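Local structure of putative tetR-family transcriptional regulator (Streptomyces coelicolor, 3FIW) at residues L73-M81 with L120-A128; V30-V41 with R49-V57. The protein probably acts as a TetR-family transcriptional regulator that binds specific cis-regulatory DNA. All coordinates share one frame; numbering follows the deposited sequence.

Contact 2 (30-41 with 49-57) pairs helix 27-41 with the first helix of the predicted helix-turn-helix, its centre about 21 Å from that of the chain; contact 1 (73-81 with 120-128), centred about 8 Å from it, joins helix 69-79 to helix 117-123 and the loop beyond. Contact 2 has four of nine touching residues buried and none exposed; contact 1 three of twelve, with Thr74 and Thr127 exposed. They share no helix, yet helix 27-41 meets Met76 through Ala34 and Leu35, Ala79 through Ile31 and Leu120 through Leu38. Contact 1 combines apolar packing with glutamine-to-backbone hydrogen bonds and a bridging water; contact 2 relies on apolar packing round Leu51, two arginines at one end, without hydrogen bonds.

Contact 1 of 2, residues L73-M81 with L120-A128; sequences LTAMAQAAM and LHAGSRPTA
Gln78 and Thr127 make the direct polar link, the side-chain amide pairing with both backbone groups of one residue. Thr127 N donates to Gln78 OE1 at 2.8 Å, in the carbonyl plane and on a lone pair. Gln78 NE2 returns a straighter bond (166°) to Thr127 O at 3.1 Å, though it comes in tilted from that carbonyl's plane. With CG anti to the backbone N (chi1 -171°) and a bend at chi2, the glutamine brings its amide to the loop; a leucine here would probably leave Thr127 N and O without these mates and let the loop shift. A second polar bridge is indirect: one water donates to both Thr74 O and Ser124 O.

Between helix 69-79 and helix 117-123, Ala77 CB packs on the backbone carbonyl of Ser124, 3.4 Å from its O, just where the second helix ends. The apolar partners of the same methyl are Leu120 CG and Pro126 CG. Leu120 CD1 meets Leu73 CD2 at 4.0 Å and the bent end of selenomethionine Met76 at CE, while its CD2 branch reaches Ala80 CB.

At the other end selenomethionine Met81 places SE 4.5 Å from the His121 ring centroid, oblique to the ring, with Met81 CE near His121 CD2; its CG lies against Pro126 CG. Phe107 meets the same ring edge-to-face.

The pairing is characteristic of the TetR fold, in which the helix following the DNA-binding headpiece packs on the C-terminal regulatory domain, a junction that in TetR itself relays ligand binding to the DNA-binding part.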
ATOM      1  N   LEU A  73      -9.074 -14.467  -9.019  1.00 30.21           N
ATOM      2  CA  LEU A  73      -8.220 -13.337  -8.588  1.00 30.14           C
ATOM      3  C   LEU A  73      -6.697 -13.559  -8.663  1.00 30.63           C
ATOM      4  O   LEU A  73      -5.989 -12.695  -9.152  1.00 31.76           O
ATOM      5  CB  LEU A  73      -8.621 -12.877  -7.174  1.00 29.57           C
ATOM      6  CG  LEU A  73     -10.047 -12.286  -7.114  1.00 29.15           C
ATOM      7  CD1 LEU A  73     -10.327 -11.793  -5.728  1.00 29.43           C
ATOM      8  CD2 LEU A  73     -10.306 -11.150  -8.122  1.00 29.83           C
ATOM      9  N   THR A  74      -6.209 -14.684  -8.130  1.00 31.07           N
ATOM     10  CA  THR A  74      -4.794 -15.063  -8.136  1.00 30.76           C
ATOM     11  C   THR A  74      -4.296 -15.048  -9.553  1.00 30.85           C
ATOM     12  O   THR A  74      -3.267 -14.473  -9.816  1.00 32.63           O
ATOM     13  CB  THR A  74      -4.593 -16.472  -7.494  1.00 31.02           C
ATOM     14  OG1 THR A  74      -5.003 -16.408  -6.134  1.00 31.26           O
ATOM     15  CG2 THR A  74      -3.130 -16.987  -7.511  1.00 32.29           C
ATOM     16  N   ALA A  75      -5.030 -15.704 -10.452  1.00 30.62           N
ATOM     17  CA  ALA A  75      -4.766 -15.702 -11.876  1.00 29.26           C
ATOM     18  C   ALA A  75      -4.779 -14.327 -12.510  1.00 28.69           C
ATOM     19  O   ALA A  75      -3.937 -14.062 -13.356  1.00 27.09           O
ATOM     20  CB  ALA A  75      -5.739 -16.623 -12.624  1.00 28.75           C
HETATM   21  N   MSE A  76      -5.761 -13.489 -12.155  1.00 28.85           N
HETATM   22  CA  MSE A  76      -5.809 -12.129 -12.663  1.00 28.46           C
HETATM   23  C   MSE A  76      -4.584 -11.335 -12.192  1.00 30.00           C
HETATM   24  O   MSE A  76      -3.987 -10.608 -12.978  1.00 30.35           O
HETATM   25  CB  MSE A  76      -7.101 -11.445 -12.218  1.00 29.36           C
HETATM   26  CG  MSE A  76      -8.373 -11.944 -12.923  1.00 24.95           C
HETATM   27 SE   MSE A  76      -9.945 -11.413 -11.986  0.70 29.53          SE
HETATM   28  CE  MSE A  76      -9.730  -9.461 -12.091  1.00 23.74           C
ATOM     29  N   ALA A  77      -4.191 -11.510 -10.919  1.00 29.74           N
ATOM     30  CA  ALA A  77      -3.083 -10.749 -10.325  1.00 29.04           C
ATOM     31  C   ALA A  77      -1.739 -11.099 -11.006  1.00 30.06           C
ATOM     32  O   ALA A  77      -0.910 -10.209 -11.247  1.00 29.32           O
ATOM     33  CB  ALA A  77      -3.009 -10.989  -8.812  1.00 27.72           C
ATOM     34  N   GLN A  78      -1.559 -12.390 -11.311  1.00 29.80           N
ATOM     35  CA  GLN A  78      -0.377 -12.864 -11.950  1.00 31.55           C
ATOM     36  C   GLN A  78      -0.296 -12.330 -13.384  1.00 31.41           C
ATOM     37  O   GLN A  78       0.751 -11.806 -13.781  1.00 32.11           O
ATOM     38  CB  GLN A  78      -0.304 -14.400 -11.922  1.00 32.41           C
ATOM     39  CG  GLN A  78       1.075 -14.949 -12.420  1.00 35.06           C
ATOM     40  CD  GLN A  78       2.183 -14.757 -11.362  1.00 40.97           C
ATOM     41  OE1 GLN A  78       1.934 -14.910 -10.169  1.00 47.11           O
ATOM     42  NE2 GLN A  78       3.382 -14.434 -11.790  1.00 40.67           N
ATOM     43  N   ALA A  79      -1.379 -12.476 -14.164  1.00 31.77           N
ATOM     44  CA  ALA A  79      -1.439 -11.964 -15.565  1.00 30.82           C
ATOM     45  C   ALA A  79      -1.212 -10.445 -15.595  1.00 31.65           C
ATOM     46  O   ALA A  79      -0.634  -9.918 -16.529  1.00 32.90           O
ATOM     47  CB  ALA A  79      -2.760 -12.306 -16.169  1.00 29.55           C
ATOM     48  N   ALA A  80      -1.695  -9.732 -14.568  1.00 32.17           N
ATOM     49  CA  ALA A  80      -1.558  -8.244 -14.466  1.00 31.39           C
ATOM     50  C   ALA A  80      -0.090  -7.754 -14.459  1.00 31.21           C
ATOM     51  O   ALA A  80       0.186  -6.572 -14.743  1.00 31.00           O
ATOM     52  CB  ALA A  80      -2.275  -7.739 -13.242  1.00 30.12           C
HETATM   53  N   MSE A  81       0.828  -8.659 -14.137  1.00 30.87           N
HETATM   54  CA  MSE A  81       2.248  -8.330 -13.991  1.00 31.85           C
HETATM   55  C   MSE A  81       3.027  -8.484 -15.272  1.00 32.16           C
HETATM   56  O   MSE A  81       4.233  -8.156 -15.306  1.00 33.94           O
HETATM   57  CB  MSE A  81       2.924  -9.225 -12.924  1.00 31.89           C
HETATM   58  CG  MSE A  81       2.466  -8.948 -11.513  1.00 31.71           C
HETATM   59 SE   MSE A  81       3.153  -7.222 -10.950  0.70 40.30          SE
HETATM   60  CE  MSE A  81       1.663  -6.122 -11.204  1.00 19.70           C
ATOM     61  N   LEU A 120      -5.828  -5.459  -6.335  1.00 31.29           N
ATOM     62  CA  LEU A 120      -5.732  -6.770  -6.945  1.00 31.89           C
ATOM     63  C   LEU A 120      -4.397  -7.416  -6.606  1.00 31.92           C
ATOM     64  O   LEU A 120      -4.352  -8.584  -6.201  1.00 32.74           O
ATOM     65  CB  LEU A 120      -5.908  -6.674  -8.472  1.00 31.73           C
ATOM     66  CG  LEU A 120      -5.885  -7.982  -9.268  1.00 31.52           C
ATOM     67  CD1 LEU A 120      -7.147  -8.822  -9.086  1.00 29.46           C
ATOM     68  CD2 LEU A 120      -5.624  -7.673 -10.760  1.00 31.91           C
ATOM     69  N   HIS A 121      -3.305  -6.670  -6.779  1.00 31.49           N
ATOM     70  CA  HIS A 121      -1.982  -7.182  -6.448  1.00 30.33           C
ATOM     71  C   HIS A 121      -1.845  -7.586  -4.983  1.00 30.54           C
ATOM     72  O   HIS A 121      -1.536  -8.753  -4.664  1.00 30.08           O
ATOM     73  CB  HIS A 121      -0.963  -6.102  -6.761  1.00 31.63           C
ATOM     74  CG  HIS A 121       0.454  -6.581  -6.792  1.00 29.41           C
ATOM     75  ND1 HIS A 121       1.365  -6.283  -5.793  1.00 30.20           N
ATOM     76  CD2 HIS A 121       1.130  -7.301  -7.713  1.00 29.68           C
ATOM     77  CE1 HIS A 121       2.550  -6.783  -6.112  1.00 27.54           C
ATOM     78  NE2 HIS A 121       2.433  -7.410  -7.271  1.00 28.26           N
ATOM     79  N   ALA A 122      -2.105  -6.622  -4.103  1.00 30.49           N
ATOM     80  CA  ALA A 122      -2.004  -6.819  -2.636  1.00 32.12           C
ATOM     81  C   ALA A 122      -2.869  -7.985  -2.152  1.00 32.70           C
ATOM     82  O   ALA A 122      -2.449  -8.777  -1.296  1.00 32.63           O
ATOM     83  CB  ALA A 122      -2.333  -5.540  -1.870  1.00 30.04           C
ATOM     84  N   GLY A 123      -4.063  -8.091  -2.718  1.00 34.35           N
ATOM     85  CA  GLY A 123      -4.990  -9.155  -2.361  1.00 37.41           C
ATOM     86  C   GLY A 123      -4.592 -10.587  -2.723  1.00 38.76           C
ATOM     87  O   GLY A 123      -4.963 -11.534  -2.017  1.00 39.42           O
ATOM     88  N   SER A 124      -3.888 -10.749  -3.838  1.00 40.14           N
ATOM     89  CA  SER A 124      -3.475 -12.060  -4.314  1.00 42.17           C
ATOM     90  C   SER A 124      -2.051 -11.994  -4.763  1.00 43.81           C
ATOM     91  O   SER A 124      -1.784 -12.260  -5.933  1.00 44.12           O
ATOM     92  CB  SER A 124      -4.282 -12.479  -5.546  1.00 41.10           C
ATOM     93  OG  SER A 124      -5.644 -12.215  -5.405  1.00 40.35           O
ATOM     94  N   ARG A 125      -1.152 -11.628  -3.865  1.00 45.96           N
ATOM     95  CA  ARG A 125       0.287 -11.513  -4.178  1.00 48.44           C
ATOM     96  C   ARG A 125       0.828 -12.522  -5.201  1.00 48.77           C
ATOM     97  O   ARG A 125       0.992 -13.706  -4.881  1.00 49.33           O
ATOM     98  CB  ARG A 125       1.109 -11.545  -2.895  1.00 49.07           C
ATOM     99  CG  ARG A 125       1.070 -10.215  -2.153  1.00 53.71           C
ATOM    100  CD  ARG A 125       1.234 -10.331  -0.633  1.00 56.71           C
ATOM    101  NE  ARG A 125       0.152  -9.602   0.043  1.00 58.99           N
ATOM    102  CZ  ARG A 125       0.054  -8.263   0.175  1.00 59.71           C
ATOM    103  NH1 ARG A 125      -1.018  -7.774   0.813  1.00 54.11           N
ATOM    104  NH2 ARG A 125       0.988  -7.416  -0.340  1.00 57.55           N
ATOM    105  N   PRO A 126       1.092 -12.048  -6.444  1.00 49.63           N
ATOM    106  CA  PRO A 126       1.663 -12.845  -7.557  1.00 49.82           C
ATOM    107  C   PRO A 126       3.026 -13.375  -7.182  1.00 50.68           C
ATOM    108  O   PRO A 126       3.698 -12.797  -6.325  1.00 50.67           O
ATOM    109  CB  PRO A 126       1.849 -11.820  -8.679  1.00 48.96           C
ATOM    110  CG  PRO A 126       0.957 -10.720  -8.364  1.00 49.20           C
ATOM    111  CD  PRO A 126       0.846 -10.653  -6.854  1.00 49.19           C
ATOM    112  N   THR A 127       3.459 -14.453  -7.824  1.00 52.02           N
ATOM    113  CA  THR A 127       4.784 -14.994  -7.506  1.00 53.42           C
ATOM    114  C   THR A 127       5.815 -14.403  -8.475  1.00 54.10           C
ATOM    115  O   THR A 127       5.677 -14.535  -9.692  1.00 54.33           O
ATOM    116  CB  THR A 127       4.776 -16.536  -7.502  1.00 53.78           C
ATOM    117  OG1 THR A 127       4.753 -17.024  -8.849  1.00 53.92           O
ATOM    118  CG2 THR A 127       3.528 -17.092  -6.701  1.00 53.79           C
ATOM    119  N   ALA A 128       6.817 -13.716  -7.932  1.00 54.76           N
ATOM    120  CA  ALA A 128       7.858 -13.093  -8.746  1.00 55.55           C
ATOM    121  C   ALA A 128       8.753 -14.114  -9.467  1.00 56.24           C
ATOM    122  O   ALA A 128       9.035 -15.210  -8.951  1.00 56.92           O
ATOM    123  CB  ALA A 128       8.704 -12.141  -7.900  1.00 55.72           C
TER
HETATM  124  O   HOH W   1      -1.470 -13.903  -8.055  1.00 35.67           O

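Contact 2 of 2, residues V30-V41 with R49-V57; sequences VITEALDLLDEV and RRLAKRLGV
Within helix 27-41 the backbone hydrogen bond from Val41 N to Leu37 O (2.8 Å) puts these two residues on one face, the one that meets helix 48-55; no hydrogen bond crosses to 49-57. This is the headpiece of the TetR fold: the first helix lies across the opening helix of the predicted helix-turn-helix, the segment axes 9.9 Å apart at closest approach and at 108° to each other.

Leu51 is the knob, set in a hole formed by Val30, Glu33, Ala34 and Leu37. A chi1 of 172° turns its branches away from its own N and into the hole, CD2 meeting Val30 CG1 at 3.7 Å and also Ala34 CB, while CD1 rests against the backbone of Val30 and Ala34. Leu62 of helix 60-63 also packs on Leu51 and Leu55, so the third helix of the headpiece joins this core.

Toward the C-terminal end of helix 27-41, two arginines lie at one end of the apolar core. Leu37 CD1 lies over one face of the Arg54 guanidinium, 3.5 Å from NE; more loosely, Val41 CG1 lies over a face of the Arg50 guanidinium, 4.5 Å from its NE. Leu55 and Glu33 lie alongside, pointing opposite ways, with Leu55 CD2 3.5 Å from Glu33 CG.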
ATOM      1  N   VAL A  30      -9.994 -16.233 -20.858  1.00 33.41           N
ATOM      2  CA  VAL A  30     -10.856 -15.944 -19.719  1.00 32.03           C
ATOM      3  C   VAL A  30     -10.217 -14.874 -18.832  1.00 31.10           C
ATOM      4  O   VAL A  30     -10.895 -13.941 -18.398  1.00 31.07           O
ATOM      5  CB  VAL A  30     -11.230 -17.215 -18.929  1.00 32.31           C
ATOM      6  CG1 VAL A  30     -11.917 -16.870 -17.626  1.00 31.82           C
ATOM      7  CG2 VAL A  30     -12.151 -18.076 -19.763  1.00 32.58           C
ATOM      8  N   ILE A  31      -8.912 -15.024 -18.585  1.00 29.67           N
ATOM      9  CA  ILE A  31      -8.179 -14.171 -17.686  1.00 28.12           C
ATOM     10  C   ILE A  31      -8.098 -12.765 -18.268  1.00 29.07           C
ATOM     11  O   ILE A  31      -8.183 -11.789 -17.550  1.00 29.37           O
ATOM     12  CB  ILE A  31      -6.744 -14.750 -17.377  1.00 28.28           C
ATOM     13  CG1 ILE A  31      -6.831 -16.044 -16.564  1.00 26.22           C
ATOM     14  CG2 ILE A  31      -5.913 -13.740 -16.621  1.00 28.19           C
ATOM     15  CD1 ILE A  31      -5.591 -16.971 -16.649  1.00 25.80           C
ATOM     16  N   THR A  32      -7.933 -12.670 -19.580  1.00 29.62           N
ATOM     17  CA  THR A  32      -7.818 -11.387 -20.267  1.00 31.05           C
ATOM     18  C   THR A  32      -9.145 -10.680 -20.217  1.00 30.87           C
ATOM     19  O   THR A  32      -9.220  -9.460 -20.005  1.00 30.54           O
ATOM     20  CB  THR A  32      -7.367 -11.609 -21.744  1.00 31.98           C
ATOM     21  OG1 THR A  32      -5.988 -12.022 -21.742  1.00 32.53           O
ATOM     22  CG2 THR A  32      -7.496 -10.326 -22.555  1.00 34.61           C
ATOM     23  N   GLU A  33     -10.200 -11.471 -20.371  1.00 30.10           N
ATOM     24  CA  GLU A  33     -11.556 -10.983 -20.249  1.00 30.20           C
ATOM     25  C   GLU A  33     -11.911 -10.551 -18.806  1.00 29.89           C
ATOM     26  O   GLU A  33     -12.723  -9.637 -18.600  1.00 29.36           O
ATOM     27  CB  GLU A  33     -12.507 -12.055 -20.761  1.00 30.92           C
ATOM     28  CG  GLU A  33     -13.814 -11.494 -21.296  1.00 34.88           C
ATOM     29  CD  GLU A  33     -13.671 -10.679 -22.588  1.00 38.23           C
ATOM     30  OE1 GLU A  33     -12.869 -11.034 -23.494  1.00 38.50           O
ATOM     31  OE2 GLU A  33     -14.396  -9.671 -22.683  1.00 41.37           O
ATOM     32  N   ALA A  34     -11.269 -11.185 -17.830  1.00 28.50           N
ATOM     33  CA  ALA A  34     -11.505 -10.882 -16.424  1.00 28.77           C
ATOM     34  C   ALA A  34     -10.883  -9.530 -16.059  1.00 28.39           C
ATOM     35  O   ALA A  34     -11.505  -8.683 -15.370  1.00 28.63           O
ATOM     36  CB  ALA A  34     -10.916 -12.004 -15.577  1.00 27.07           C
ATOM     37  N   LEU A  35      -9.663  -9.322 -16.561  1.00 28.54           N
ATOM     38  CA  LEU A  35      -8.939  -8.074 -16.387  1.00 27.63           C
ATOM     39  C   LEU A  35      -9.633  -6.907 -17.089  1.00 28.53           C
ATOM     40  O   LEU A  35      -9.610  -5.770 -16.564  1.00 28.30           O
ATOM     41  CB  LEU A  35      -7.517  -8.228 -16.877  1.00 27.87           C
ATOM     42  CG  LEU A  35      -6.570  -9.112 -16.030  1.00 27.47           C
ATOM     43  CD1 LEU A  35      -5.203  -9.162 -16.657  1.00 26.48           C
ATOM     44  CD2 LEU A  35      -6.466  -8.628 -14.611  1.00 26.62           C
ATOM     45  N   ASP A  36     -10.231  -7.171 -18.254  1.00 28.01           N
ATOM     46  CA  ASP A  36     -11.056  -6.179 -18.918  1.00 29.49           C
ATOM     47  C   ASP A  36     -12.305  -5.858 -18.129  1.00 29.83           C
ATOM     48  O   ASP A  36     -12.676  -4.681 -18.030  1.00 31.15           O
ATOM     49  CB  ASP A  36     -11.469  -6.606 -20.324  1.00 29.68           C
ATOM     50  CG  ASP A  36     -10.312  -6.563 -21.320  1.00 33.14           C
ATOM     51  OD1 ASP A  36      -9.174  -6.105 -20.992  1.00 33.45           O
ATOM     52  OD2 ASP A  36     -10.565  -7.008 -22.457  1.00 37.75           O
ATOM     53  N   LEU A  37     -12.942  -6.893 -17.577  1.00 30.12           N
ATOM     54  CA  LEU A  37     -14.077  -6.745 -16.661  1.00 30.89           C
ATOM     55  C   LEU A  37     -13.726  -5.901 -15.436  1.00 31.94           C
ATOM     56  O   LEU A  37     -14.522  -5.040 -15.017  1.00 33.56           O
ATOM     57  CB  LEU A  37     -14.614  -8.113 -16.201  1.00 30.71           C
ATOM     58  CG  LEU A  37     -15.887  -8.049 -15.319  1.00 30.81           C
ATOM     59  CD1 LEU A  37     -17.105  -7.619 -16.103  1.00 31.27           C
ATOM     60  CD2 LEU A  37     -16.151  -9.379 -14.628  1.00 30.31           C
ATOM     61  N   LEU A  38     -12.547  -6.160 -14.869  1.00 32.50           N
ATOM     62  CA  LEU A  38     -12.015  -5.402 -13.767  1.00 31.44           C
ATOM     63  C   LEU A  38     -11.921  -3.939 -14.143  1.00 33.49           C
ATOM     64  O   LEU A  38     -12.334  -3.082 -13.350  1.00 33.21           O
ATOM     65  CB  LEU A  38     -10.641  -5.934 -13.365  1.00 31.42           C
ATOM     66  CG  LEU A  38      -9.797  -5.116 -12.358  1.00 30.97           C
ATOM     67  CD1 LEU A  38     -10.441  -4.995 -10.977  1.00 23.54           C
ATOM     68  CD2 LEU A  38      -8.346  -5.697 -12.280  1.00 28.34           C
ATOM     69  N   ASP A  39     -11.383  -3.654 -15.339  1.00 33.97           N
ATOM     70  CA  ASP A  39     -11.323  -2.283 -15.843  1.00 35.35           C
ATOM     71  C   ASP A  39     -12.700  -1.662 -15.853  1.00 36.09           C
ATOM     72  O   ASP A  39     -12.862  -0.489 -15.513  1.00 36.22           O
ATOM     73  CB  ASP A  39     -10.656  -2.196 -17.234  1.00 34.67           C
ATOM     74  CG  ASP A  39      -9.154  -2.224 -17.135  1.00 34.82           C
ATOM     75  OD1 ASP A  39      -8.462  -2.702 -18.063  1.00 36.59           O
ATOM     76  OD2 ASP A  39      -8.669  -1.797 -16.074  1.00 31.62           O
ATOM     77  N   GLU A  40     -13.688  -2.467 -16.216  1.00 37.42           N
ATOM     78  CA  GLU A  40     -15.047  -1.995 -16.402  1.00 39.15           C
ATOM     79  C   GLU A  40     -15.793  -1.769 -15.105  1.00 38.43           C
ATOM     80  O   GLU A  40     -16.475  -0.772 -14.965  1.00 38.74           O
ATOM     81  CB  GLU A  40     -15.846  -3.011 -17.230  1.00 40.23           C
ATOM     82  CG  GLU A  40     -16.516  -2.430 -18.491  1.00 46.10           C
ATOM     83  CD  GLU A  40     -15.769  -2.824 -19.803  1.00 54.65           C
ATOM     84  OE1 GLU A  40     -14.502  -2.834 -19.814  1.00 58.08           O
ATOM     85  OE2 GLU A  40     -16.448  -3.125 -20.821  1.00 55.60           O
ATOM     86  N   VAL A  41     -15.729  -2.716 -14.176  1.00 38.24           N
ATOM     87  CA  VAL A  41     -16.677  -2.687 -13.046  1.00 37.67           C
ATOM     88  C   VAL A  41     -16.003  -2.467 -11.683  1.00 38.12           C
ATOM     89  O   VAL A  41     -16.679  -2.283 -10.674  1.00 39.28           O
ATOM     90  CB  VAL A  41     -17.603  -3.969 -13.005  1.00 37.57           C
ATOM     91  CG1 VAL A  41     -18.453  -4.061 -14.271  1.00 35.56           C
ATOM     92  CG2 VAL A  41     -16.784  -5.273 -12.779  1.00 35.15           C
ATOM     93  N   ARG A  49     -20.021 -14.995 -12.173  1.00 38.16           N
ATOM     94  CA  ARG A  49     -21.234 -14.851 -12.947  1.00 39.12           C
ATOM     95  C   ARG A  49     -21.140 -13.685 -13.946  1.00 38.06           C
ATOM     96  O   ARG A  49     -21.570 -13.808 -15.097  1.00 38.69           O
ATOM     97  CB  ARG A  49     -22.517 -14.902 -12.066  1.00 39.65           C
ATOM     98  CG  ARG A  49     -23.240 -13.628 -11.788  1.00 43.42           C
ATOM     99  CD  ARG A  49     -24.519 -13.470 -12.624  1.00 50.67           C
ATOM    100  NE  ARG A  49     -25.182 -12.190 -12.323  1.00 57.31           N
ATOM    101  CZ  ARG A  49     -24.714 -10.978 -12.667  1.00 60.33           C
ATOM    102  NH1 ARG A  49     -23.586 -10.843 -13.361  1.00 61.32           N
ATOM    103  NH2 ARG A  49     -25.387  -9.879 -12.326  1.00 62.80           N
ATOM    104  N   ARG A  50     -20.504 -12.597 -13.544  1.00 36.56           N
ATOM    105  CA  ARG A  50     -20.409 -11.433 -14.400  1.00 35.43           C
ATOM    106  C   ARG A  50     -19.421 -11.678 -15.552  1.00 34.29           C
ATOM    107  O   ARG A  50     -19.680 -11.282 -16.698  1.00 34.59           O
ATOM    108  CB  ARG A  50     -19.981 -10.237 -13.550  1.00 36.63           C
ATOM    109  CG  ARG A  50     -20.713  -8.967 -13.847  1.00 39.10           C
ATOM    110  CD  ARG A  50     -20.691  -8.116 -12.612  1.00 46.65           C
ATOM    111  NE  ARG A  50     -21.539  -6.941 -12.767  1.00 52.01           N
ATOM    112  CZ  ARG A  50     -21.811  -6.084 -11.792  1.00 53.63           C
ATOM    113  NH1 ARG A  50     -21.290  -6.262 -10.578  1.00 54.35           N
ATOM    114  NH2 ARG A  50     -22.598  -5.045 -12.039  1.00 53.38           N
ATOM    115  N   LEU A  51     -18.308 -12.351 -15.257  1.00 31.87           N
ATOM    116  CA  LEU A  51     -17.359 -12.756 -16.264  1.00 30.01           C
ATOM    117  C   LEU A  51     -17.997 -13.714 -17.277  1.00 30.18           C
ATOM    118  O   LEU A  51     -17.812 -13.551 -18.493  1.00 29.41           O
ATOM    119  CB  LEU A  51     -16.109 -13.376 -15.601  1.00 29.77           C
ATOM    120  CG  LEU A  51     -15.012 -14.068 -16.423  1.00 27.97           C
ATOM    121  CD1 LEU A  51     -14.352 -13.149 -17.441  1.00 24.80           C
ATOM    122  CD2 LEU A  51     -13.988 -14.615 -15.469  1.00 27.18           C
ATOM    123  N   ALA A  52     -18.741 -14.711 -16.776  1.00 29.93           N
ATOM    124  CA  ALA A  52     -19.436 -15.661 -17.644  1.00 30.70           C
ATOM    125  C   ALA A  52     -20.264 -14.904 -18.680  1.00 31.41           C
ATOM    126  O   ALA A  52     -20.208 -15.191 -19.872  1.00 30.70           O
ATOM    127  CB  ALA A  52     -20.330 -16.578 -16.838  1.00 30.32           C
ATOM    128  N   LYS A  53     -21.021 -13.934 -18.194  1.00 32.49           N
ATOM    129  CA  LYS A  53     -21.944 -13.167 -19.005  1.00 34.04           C
ATOM    130  C   LYS A  53     -21.204 -12.315 -20.036  1.00 34.47           C
ATOM    131  O   LYS A  53     -21.597 -12.305 -21.178  1.00 35.18           O
ATOM    132  CB  LYS A  53     -22.852 -12.360 -18.068  1.00 34.25           C
ATOM    133  CG  LYS A  53     -23.247 -10.998 -18.544  1.00 37.19           C
ATOM    134  CD  LYS A  53     -24.645 -10.994 -19.135  1.00 42.94           C
ATOM    135  CE  LYS A  53     -25.131  -9.567 -19.213  1.00 46.16           C
ATOM    136  NZ  LYS A  53     -24.561  -8.815 -18.047  1.00 48.19           N
ATOM    137  N   ARG A  54     -20.134 -11.622 -19.637  1.00 35.39           N
ATOM    138  CA  ARG A  54     -19.209 -10.947 -20.582  1.00 36.51           C
ATOM    139  C   ARG A  54     -18.753 -11.869 -21.710  1.00 35.78           C
ATOM    140  O   ARG A  54     -18.598 -11.435 -22.846  1.00 35.05           O
ATOM    141  CB  ARG A  54     -17.947 -10.388 -19.869  1.00 37.00           C
ATOM    142  CG  ARG A  54     -17.927  -8.854 -19.574  1.00 41.63           C
ATOM    143  CD  ARG A  54     -19.356  -8.254 -19.528  1.00 48.14           C
ATOM    144  NE  ARG A  54     -19.643  -7.312 -18.425  1.00 51.55           N
ATOM    145  CZ  ARG A  54     -20.491  -7.555 -17.407  1.00 52.48           C
ATOM    146  NH1 ARG A  54     -21.120  -8.723 -17.315  1.00 50.07           N
ATOM    147  NH2 ARG A  54     -20.707  -6.625 -16.465  1.00 51.49           N
ATOM    148  N   LEU A  55     -18.516 -13.134 -21.367  1.00 35.64           N
ATOM    149  CA  LEU A  55     -17.999 -14.135 -22.308  1.00 35.17           C
ATOM    150  C   LEU A  55     -19.126 -14.741 -23.136  1.00 34.64           C
ATOM    151  O   LEU A  55     -18.864 -15.349 -24.156  1.00 34.64           O
ATOM    152  CB  LEU A  55     -17.223 -15.240 -21.560  1.00 35.31           C
ATOM    153  CG  LEU A  55     -15.840 -14.945 -20.928  1.00 35.89           C
ATOM    154  CD1 LEU A  55     -15.435 -16.060 -20.023  1.00 35.13           C
ATOM    155  CD2 LEU A  55     -14.779 -14.778 -21.983  1.00 34.79           C
ATOM    156  N   GLY A  56     -20.369 -14.563 -22.680  1.00 34.08           N
ATOM    157  CA  GLY A  56     -21.551 -15.178 -23.266  1.00 33.72           C
ATOM    158  C   GLY A  56     -21.636 -16.679 -23.022  1.00 34.14           C
ATOM    159  O   GLY A  56     -22.102 -17.436 -23.889  1.00 34.37           O
ATOM    160  N   VAL A  57     -21.177 -17.140 -21.862  1.00 33.76           N
ATOM    161  CA  VAL A  57     -21.208 -18.577 -21.571  1.00 33.61           C
ATOM    162  C   VAL A  57     -21.998 -18.862 -20.298  1.00 33.98           C
ATOM    163  O   VAL A  57     -22.306 -17.939 -19.516  1.00 33.69           O
ATOM    164  CB  VAL A  57     -19.780 -19.216 -21.481  1.00 33.71           C
ATOM    165  CG1 VAL A  57     -19.009 -19.024 -22.783  1.00 34.42           C
ATOM    166  CG2 VAL A  57     -18.980 -18.682 -20.301  1.00 31.82           C
TER